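PDB 5T8V: sister chromatid cohesion protein from Chaetomium thermophilum, which probably loads cohesin onto chromatin, the present chain being the C-terminal, HEAT-repeat part of the longer protein. Local coordinates for residues A223-A228 with I276-T281; D1027-A1032 with F1060-P1065; A36-S39 with I45-S48. All coordinates share one frame; numbering follows the deposited sequence.

Contact 1: A223-A228 with I276-T281; sequences ALEFAA and IDEILT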
loop_
_atom_site.group_PDB
_atom_site.type_symbol
_atom_site.label_atom_id
_atom_site.label_comp_id
_atom_site.label_asym_id
_atom_site.label_seq_id
_atom_site.Cartn_x
_atom_site.Cartn_y
_atom_site.Cartn_z
ATOM N N ALA A 223 33.005 -39.207 -14.280
ATOM C CA ALA A 223 33.790 -39.227 -13.051
ATOM C C ALA A 223 34.442 -37.875 -12.794
ATOM O O ALA A 223 34.484 -37.404 -11.651
ATOM C CB ALA A 223 34.846 -40.327 -13.129
ATOM N N LEU A 224 34.959 -37.234 -13.846
ATOM C CA LEU A 224 35.555 -35.913 -13.682
ATOM C C LEU A 224 34.510 -34.890 -13.252
ATOM O O LEU A 224 34.801 -33.998 -12.450
ATOM C CB LEU A 224 36.230 -35.473 -14.982
ATOM C CG LEU A 224 37.547 -36.167 -15.332
ATOM C CD1 LEU A 224 37.963 -35.838 -16.758
ATOM C CD2 LEU A 224 38.643 -35.771 -14.354
ATOM N N GLU A 225 33.289 -34.997 -13.780
ATOM C CA GLU A 225 32.238 -34.063 -13.389
ATOM C C GLU A 225 31.815 -34.285 -11.943
ATOM O O GLU A 225 31.459 -33.327 -11.249
ATOM C CB GLU A 225 31.039 -34.203 -14.329
ATOM C CG GLU A 225 30.237 -32.918 -14.539
ATOM C CD GLU A 225 29.346 -32.568 -13.362
ATOM O OE1 GLU A 225 29.120 -31.363 -13.126
ATOM O OE2 GLU A 225 28.865 -33.495 -12.676
ATOM N N PHE A 226 31.852 -35.531 -11.473
ATOM C CA PHE A 226 31.531 -35.805 -10.076
ATOM C C PHE A 226 32.626 -35.288 -9.150
ATOM O O PHE A 226 32.338 -34.672 -8.115
ATOM C CB PHE A 226 31.318 -37.306 -9.883
ATOM C CG PHE A 226 30.840 -37.683 -8.511
ATOM C CD1 PHE A 226 29.529 -37.445 -8.130
ATOM C CD2 PHE A 226 31.696 -38.288 -7.605
ATOM C CE1 PHE A 226 29.085 -37.794 -6.869
ATOM C CE2 PHE A 226 31.256 -38.640 -6.343
ATOM C CZ PHE A 226 29.950 -38.392 -5.975
ATOM N N ALA A 227 33.890 -35.518 -9.513
ATOM C CA ALA A 227 35.003 -35.048 -8.696
ATOM C C ALA A 227 35.052 -33.525 -8.655
ATOM O O ALA A 227 35.176 -32.925 -7.580
ATOM C CB ALA A 227 36.312 -35.615 -9.235
ATOM N N ALA A 228 34.964 -32.882 -9.821
ATOM C CA ALA A 228 34.939 -31.426 -9.864
ATOM C C ALA A 228 33.737 -30.882 -9.108
ATOM O O ALA A 228 33.855 -29.910 -8.350
ATOM C CB ALA A 228 34.923 -30.944 -11.313
ATOM N N ILE A 276 23.778 -29.284 -15.285
ATOM C CA ILE A 276 23.092 -28.225 -14.557
ATOM C C ILE A 276 22.175 -28.859 -13.523
ATOM O O ILE A 276 22.312 -28.606 -12.319
ATOM C CB ILE A 276 22.306 -27.311 -15.514
ATOM C CG1 ILE A 276 23.276 -26.495 -16.372
ATOM C CG2 ILE A 276 21.370 -26.383 -14.736
ATOM C CD1 ILE A 276 22.618 -25.711 -17.484
ATOM N N ASP A 277 21.260 -29.714 -13.985
ATOM C CA ASP A 277 20.282 -30.310 -13.084
ATOM C C ASP A 277 20.961 -30.874 -11.844
ATOM O O ASP A 277 20.640 -30.490 -10.713
ATOM C CB ASP A 277 19.486 -31.394 -13.812
ATOM C CG ASP A 277 18.318 -30.828 -14.602
ATOM O OD1 ASP A 277 18.359 -29.630 -14.961
ATOM O OD2 ASP A 277 17.356 -31.582 -14.866
ATOM N N GLU A 278 21.937 -31.764 -12.033
ATOM C CA GLU A 278 22.544 -32.389 -10.864
ATOM C C GLU A 278 23.284 -31.358 -10.023
ATOM O O GLU A 278 23.207 -31.385 -8.789
ATOM C CB GLU A 278 23.460 -33.545 -11.274
ATOM C CG GLU A 278 24.495 -33.241 -12.335
ATOM C CD GLU A 278 25.187 -34.499 -12.830
ATOM O OE1 GLU A 278 24.815 -35.602 -12.373
ATOM O OE2 GLU A 278 26.099 -34.386 -13.679
ATOM N N ILE A 279 23.967 -30.408 -10.670
ATOM C CA ILE A 279 24.636 -29.354 -9.915
ATOM C C ILE A 279 23.638 -28.617 -9.038
ATOM O O ILE A 279 23.975 -28.187 -7.927
ATOM C CB ILE A 279 25.372 -28.389 -10.869
ATOM C CG1 ILE A 279 26.623 -29.065 -11.437
ATOM C CG2 ILE A 279 25.751 -27.089 -10.152
ATOM C CD1 ILE A 279 27.335 -28.262 -12.506
ATOM N N LEU A 280 22.399 -28.461 -9.506
ATOM C CA LEU A 280 21.407 -27.733 -8.729
ATOM C C LEU A 280 20.763 -28.593 -7.650
ATOM O O LEU A 280 20.149 -28.043 -6.729
ATOM C CB LEU A 280 20.328 -27.163 -9.652
ATOM C CG LEU A 280 20.792 -26.067 -10.618
ATOM C CD1 LEU A 280 19.673 -25.689 -11.577
ATOM C CD2 LEU A 280 21.278 -24.837 -9.864
ATOM N N THR A 281 20.884 -29.920 -7.736
ATOM C CA THR A 281 20.389 -30.784 -6.670
ATOM C C THR A 281 21.469 -31.111 -5.651
ATOM O O THR A 281 21.161 -31.278 -4.465
ATOM C CB THR A 281 19.822 -32.083 -7.246
ATOM O OG1 THR A 281 20.842 -32.772 -7.973
ATOM C CG2 THR A 281 18.657 -31.792 -8.174
#

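Contact 2: D1027-A1032 with F1060-P1065; sequences DVRKPA and FDDQIP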
loop_
_atom_site.group_PDB
_atom_site.type_symbol
_atom_site.label_atom_id
_atom_site.label_comp_id
_atom_site.label_asym_id
_atom_site.label_seq_id
_atom_site.Cartn_x
_atom_site.Cartn_y
_atom_site.Cartn_z
ATOM N N ASP A 1027 -48.933 37.991 8.272
ATOM C CA ASP A 1027 -47.850 38.870 8.701
ATOM C C ASP A 1027 -48.032 39.346 10.136
ATOM O O ASP A 1027 -47.068 39.829 10.742
ATOM C CB ASP A 1027 -47.750 40.077 7.767
ATOM C CG ASP A 1027 -47.300 39.700 6.369
ATOM O OD1 ASP A 1027 -46.659 38.638 6.213
ATOM O OD2 ASP A 1027 -47.583 40.470 5.426
ATOM N N VAL A 1028 -49.235 39.229 10.687
ATOM C CA VAL A 1028 -49.507 39.591 12.074
ATOM C C VAL A 1028 -49.472 38.369 12.981
ATOM O O VAL A 1028 -48.874 38.400 14.057
ATOM C CB VAL A 1028 -50.863 40.324 12.173
ATOM C CG1 VAL A 1028 -51.248 40.572 13.630
ATOM C CG2 VAL A 1028 -50.805 41.638 11.410
ATOM N N ARG A 1029 -50.114 37.278 12.559
ATOM C CA ARG A 1029 -50.119 36.066 13.370
ATOM C C ARG A 1029 -48.711 35.531 13.584
ATOM O O ARG A 1029 -48.430 34.932 14.628
ATOM C CB ARG A 1029 -50.991 34.995 12.713
ATOM C CG ARG A 1029 -52.476 35.315 12.698
ATOM C CD ARG A 1029 -53.264 34.197 12.038
ATOM N NE ARG A 1029 -53.237 32.969 12.830
ATOM C CZ ARG A 1029 -53.650 31.783 12.392
ATOM N NH1 ARG A 1029 -54.121 31.650 11.158
ATOM N NH2 ARG A 1029 -53.587 30.724 13.188
ATOM N N LYS A 1030 -47.808 35.731 12.612
ATOM C CA LYS A 1030 -46.456 35.191 12.763
ATOM C C LYS A 1030 -45.708 35.878 13.896
ATOM O O LYS A 1030 -45.374 35.210 14.891
ATOM C CB LYS A 1030 -45.701 35.275 11.433
ATOM C CG LYS A 1030 -44.248 34.830 11.540
ATOM C CD LYS A 1030 -43.487 35.013 10.241
ATOM C CE LYS A 1030 -42.007 34.707 10.426
ATOM N NZ LYS A 1030 -41.368 35.599 11.438
ATOM N N PRO A 1031 -45.419 37.181 13.834
ATOM C CA PRO A 1031 -44.626 37.800 14.907
ATOM C C PRO A 1031 -45.307 37.767 16.263
ATOM O O PRO A 1031 -44.618 37.868 17.287
ATOM C CB PRO A 1031 -44.424 39.237 14.411
ATOM C CG PRO A 1031 -45.557 39.479 13.484
ATOM C CD PRO A 1031 -45.834 38.169 12.821
ATOM N N ALA A 1032 -46.633 37.629 16.307
ATOM C CA ALA A 1032 -47.321 37.467 17.585
ATOM C C ALA A 1032 -46.965 36.131 18.225
ATOM O O ALA A 1032 -46.541 36.075 19.387
ATOM C CB ALA A 1032 -48.832 37.581 17.385
ATOM N N PHE A 1060 -51.641 24.367 15.366
ATOM C CA PHE A 1060 -51.498 22.997 14.889
ATOM C C PHE A 1060 -52.710 22.554 14.080
ATOM O O PHE A 1060 -52.569 21.770 13.134
ATOM C CB PHE A 1060 -51.269 22.055 16.071
ATOM C CG PHE A 1060 -49.936 22.240 16.743
ATOM C CD1 PHE A 1060 -48.764 22.209 16.006
ATOM C CD2 PHE A 1060 -49.857 22.454 18.109
ATOM C CE1 PHE A 1060 -47.538 22.381 16.620
ATOM C CE2 PHE A 1060 -48.635 22.628 18.728
ATOM C CZ PHE A 1060 -47.474 22.591 17.983
ATOM N N ASP A 1061 -53.902 23.046 14.424
ATOM C CA ASP A 1061 -55.092 22.697 13.654
ATOM C C ASP A 1061 -55.045 23.309 12.259
ATOM O O ASP A 1061 -55.389 22.647 11.273
ATOM C CB ASP A 1061 -56.352 23.150 14.394
ATOM C CG ASP A 1061 -56.649 22.305 15.619
ATOM O OD1 ASP A 1061 -56.185 21.146 15.673
ATOM O OD2 ASP A 1061 -57.354 22.798 16.525
ATOM N N ASP A 1062 -54.621 24.571 12.156
ATOM C CA ASP A 1062 -54.565 25.233 10.857
ATOM C C ASP A 1062 -53.541 24.597 9.925
ATOM O O ASP A 1062 -53.627 24.793 8.707
ATOM C CB ASP A 1062 -54.248 26.717 11.043
ATOM C CG ASP A 1062 -55.362 27.465 11.748
ATOM O OD1 ASP A 1062 -56.196 26.807 12.405
ATOM O OD2 ASP A 1062 -55.402 28.711 11.651
ATOM N N GLN A 1063 -52.580 23.844 10.463
ATOM C CA GLN A 1063 -51.569 23.162 9.652
ATOM C C GLN A 1063 -50.802 24.149 8.772
ATOM O O GLN A 1063 -50.519 23.876 7.604
ATOM C CB GLN A 1063 -52.200 22.055 8.801
ATOM C CG GLN A 1063 -52.589 20.812 9.586
ATOM C CD GLN A 1063 -53.073 19.689 8.691
ATOM O OE1 GLN A 1063 -53.549 19.926 7.581
ATOM N NE2 GLN A 1063 -52.945 18.457 9.166
ATOM N N ILE A 1064 -50.459 25.301 9.334
ATOM C CA ILE A 1064 -49.693 26.326 8.631
ATOM C C ILE A 1064 -48.225 26.150 9.006
ATOM O O ILE A 1064 -47.895 26.217 10.201
ATOM C CB ILE A 1064 -50.186 27.737 8.979
ATOM C CG1 ILE A 1064 -51.645 27.902 8.539
ATOM C CG2 ILE A 1064 -49.303 28.793 8.312
ATOM C CD1 ILE A 1064 -52.285 29.209 8.966
ATOM N N PRO A 1065 -47.318 25.934 8.045
ATOM C CA PRO A 1065 -45.932 25.585 8.422
ATOM C C PRO A 1065 -45.185 26.658 9.205
ATOM O O PRO A 1065 -44.522 26.336 10.197
ATOM C CB PRO A 1065 -45.269 25.310 7.063
ATOM C CG PRO A 1065 -46.386 24.929 6.168
ATOM C CD PRO A 1065 -47.547 25.760 6.599
#

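Contact 3: A36-S39 with I45-S48; sequences AQKS and IFLS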
loop_
_atom_site.group_PDB
_atom_site.type_symbol
_atom_site.label_atom_id
_atom_site.label_comp_id
_atom_site.label_asym_id
_atom_site.label_seq_id
_atom_site.Cartn_x
_atom_site.Cartn_y
_atom_site.Cartn_z
ATOM N N ALA A 36 71.796 -48.888 -11.665
ATOM C CA ALA A 36 73.130 -49.421 -11.415
ATOM C C ALA A 36 73.439 -49.325 -9.929
ATOM O O ALA A 36 73.510 -50.344 -9.233
ATOM C CB ALA A 36 74.178 -48.668 -12.236
ATOM N N GLN A 37 73.618 -48.105 -9.436
ATOM C CA GLN A 37 73.644 -47.877 -8.000
ATOM C C GLN A 37 72.252 -48.121 -7.431
ATOM O O GLN A 37 71.246 -47.728 -8.027
ATOM C CB GLN A 37 74.093 -46.449 -7.695
ATOM C CG GLN A 37 75.395 -46.033 -8.374
ATOM C CD GLN A 37 75.600 -44.528 -8.382
ATOM O OE1 GLN A 37 76.174 -43.976 -9.321
ATOM N NE2 GLN A 37 75.135 -43.854 -7.335
ATOM N N LYS A 38 72.189 -48.784 -6.276
ATOM C CA LYS A 38 70.913 -49.105 -5.648
ATOM C C LYS A 38 70.384 -47.967 -4.779
ATOM O O LYS A 38 69.746 -48.223 -3.750
ATOM C CB LYS A 38 71.044 -50.385 -4.820
ATOM C CG LYS A 38 71.610 -51.577 -5.583
ATOM C CD LYS A 38 70.797 -51.893 -6.829
ATOM C CE LYS A 38 71.215 -53.224 -7.445
ATOM N NZ LYS A 38 70.802 -54.387 -6.608
ATOM N N SER A 39 70.626 -46.716 -5.169
ATOM C CA SER A 39 70.211 -45.557 -4.394
ATOM C C SER A 39 69.452 -44.588 -5.288
ATOM O O SER A 39 69.578 -44.612 -6.514
ATOM C CB SER A 39 71.413 -44.844 -3.762
ATOM O OG SER A 39 72.262 -44.311 -4.763
ATOM N N ILE A 45 64.287 -41.916 -8.767
ATOM C CA ILE A 45 63.986 -42.588 -7.511
ATOM C C ILE A 45 64.146 -44.082 -7.736
ATOM O O ILE A 45 63.608 -44.631 -8.707
ATOM C CB ILE A 45 62.566 -42.254 -7.012
ATOM C CG1 ILE A 45 62.513 -40.803 -6.519
ATOM C CG2 ILE A 45 62.133 -43.221 -5.901
ATOM C CD1 ILE A 45 61.124 -40.325 -6.126
ATOM N N PHE A 46 64.887 -44.733 -6.845
ATOM C CA PHE A 46 65.113 -46.170 -6.913
ATOM C C PHE A 46 64.009 -46.889 -6.146
ATOM O O PHE A 46 63.828 -46.655 -4.946
ATOM C CB PHE A 46 66.484 -46.520 -6.341
ATOM C CG PHE A 46 66.777 -47.991 -6.322
ATOM C CD1 PHE A 46 67.277 -48.625 -7.447
ATOM C CD2 PHE A 46 66.557 -48.742 -5.180
ATOM C CE1 PHE A 46 67.551 -49.976 -7.433
ATOM C CE2 PHE A 46 66.829 -50.096 -5.162
ATOM C CZ PHE A 46 67.325 -50.714 -6.289
ATOM N N LEU A 47 63.271 -47.756 -6.841
ATOM C CA LEU A 47 62.216 -48.543 -6.213
ATOM C C LEU A 47 62.693 -49.974 -6.004
ATOM O O LEU A 47 63.043 -50.359 -4.884
ATOM C CB LEU A 47 60.946 -48.510 -7.065
ATOM C CG LEU A 47 60.321 -47.125 -7.267
ATOM C CD1 LEU A 47 59.159 -47.197 -8.247
ATOM C CD2 LEU A 47 59.863 -46.526 -5.941
ATOM N N SER A 48 62.706 -50.766 -7.069
ATOM C CA SER A 48 63.292 -52.098 -7.065
ATOM C C SER A 48 64.591 -52.073 -7.865
ATOM O O SER A 48 65.011 -51.035 -8.382
ATOM C CB SER A 48 62.309 -53.121 -7.636
ATOM O OG SER A 48 62.003 -52.834 -8.990
#

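Contact 1: A223-A228 with I276-T281
E225 leaves its helix with chi1 at -149°, away from the usual staggered positions, and then folds at chi2 (-76°), which swings its carboxylate out toward helix 272-282. From that helix E278 answers with CG lodged between its backbone N and carbonyl carbon (chi1 51°) and an extended chain beyond, and the two acids advance on each other from opposite directions. Their carboxylate planes are nearly parallel. E225 OE2 comes to 3.1 Å from E278 OE2, a meeting of two acceptors without a hydrogen bond, its closeness uncertain. If both groups were charged they would repel, and the buried position of E225 could raise its proton affinity. The other carboxylate oxygen, E225 OE1, meets the end of I279, whose chain passes at a slant, 3.6 Å from I279 CD1 and 3.8 Å from I279 CG1. I279 also rests on V306 and L309 of helix 305-315, while E225 touches I261 and I264 of helix 247-267, so aliphatic side chains from two other helices lie close by. With an alanine here in place of E225 the side-chain contacts to I279, I261 and I264 would go, which is likely to leave a gap between the helices. Close to the C-terminal end of its helix, E278 O accepts from both T281 N and T281 OG1, the latter at 2.9 Å from E278 O, and also from S282 OG. Both T281 donors reach it from the same face of the carbonyl plane. Only side chains meet where helices 218-232 and 272-282 face each other, with helix 247-267 between them in sequence, within the mainly helical HEAT-repeat solenoid that builds this protein.

Contact 2: D1027-A1032 with F1060-P1065
R1029 reaches D1062 from a helix kinked close by, for the N of P1031, having no hydrogen to give, makes no bond to the preceding turn. D1062 ends helix 1050-1062; Q1063 then turns the chain with a positive phi of 57°, and I1064 follows in an extended conformation, which places D1062 and I1064 on the side facing R1029. The arginine chain bends at chi3 (67°) and presents the end of its guanidinium, so that NH1 and NH2 both grip a single oxygen, D1062 OD2. The distances are 3.2 Å from R1029 NH1 to D1062 OD2 and 3.1 Å from R1029 NH2 to the same oxygen. These bonds, which together form a salt bridge, are bent rather than straight. OD2 lies close to the guanidinium plane, at its edge, yet the carboxylate is turned steeply, the two planes standing 76° apart. NH1 meets OD2 nearly in line with its C-O bond, while NH2 comes from above the carboxylate plane. I1064 CD1 packs beside the group, 3.8 Å from R1029 NH1, its side chain crossing the arginine at about a right angle. The remaining guanidinium nitrogen, NE, is bonded to A1020 O, so the rotation of the group is fixed from two directions. P1022 and W1024 of the preceding loop and L1067 of helix 1065-1086 also touch R1029. The salt bridge ties the first turn of helix 1026-1042 to the C-terminal end of helix 1050-1062, with I1064 of the following turn beside it, while helix 969-986 packs against V1028 and P1031, and helix 1115-1133 against F1060.

Contact 3: A36-S39 with I45-S48
F46 lays one face of its ring over the backbone of K38, and most of the contact follows from that flat-on approach. K38 CA sits 3.9 Å from the centroid of the F46 ring and only 11° off the ring normal, a CH-pi contact made almost squarely over the middle of the face. Toward the rim of the same face lies the peptide link that follows: K38 O is 3.5 Å from F46 CD2, with S39 N also above the ring. The lysine side chain crosses the ring obliquely. Its chain, bent at chi2 and again at chi4, sets K38 CD near the far end of the ring, 3.7 Å from F46 CZ, while its amine heads elsewhere to a long, weak ion pair with E49. At the root of the aromatic side chain, S39 O lies 3.6 Å from F46 CB. With CG anti to the backbone N (chi1 178°), F46 stretches its ring across to the other segment. No hydrogen bond joins the two segments, although F46 N is bonded to S40 OG. I45 turns its side chain the other way, to T53 and N122, and pairs through its backbone with T53. At this exposed surface, then, strands 44-46 and 52-54 form a small antiparallel beta hairpin, whose first strand packs F46 back on the loop that leaves helix 9-36.

Overall arrangement
The three contacts follow one another along the chain without overlap: contact 3 closes first, then contact 1, then contact 2. They share no helix or strand. Contacts 3 and 1 lie on the same side of the chain's centre, their centres about 43 Å apart and nearest atoms about 24 Å apart. Contact 2 is on the opposite side, its centre about 103 Å from the centre of contact 1 and about 143 Å from that of contact 3. Contacts 1 and 2 join helices of the extended solenoid, whereas contact 3 involves one of its rare strands near the N-terminus. Each is a local meeting of segments near in sequence, at separate places along an elongated, largely helical protein.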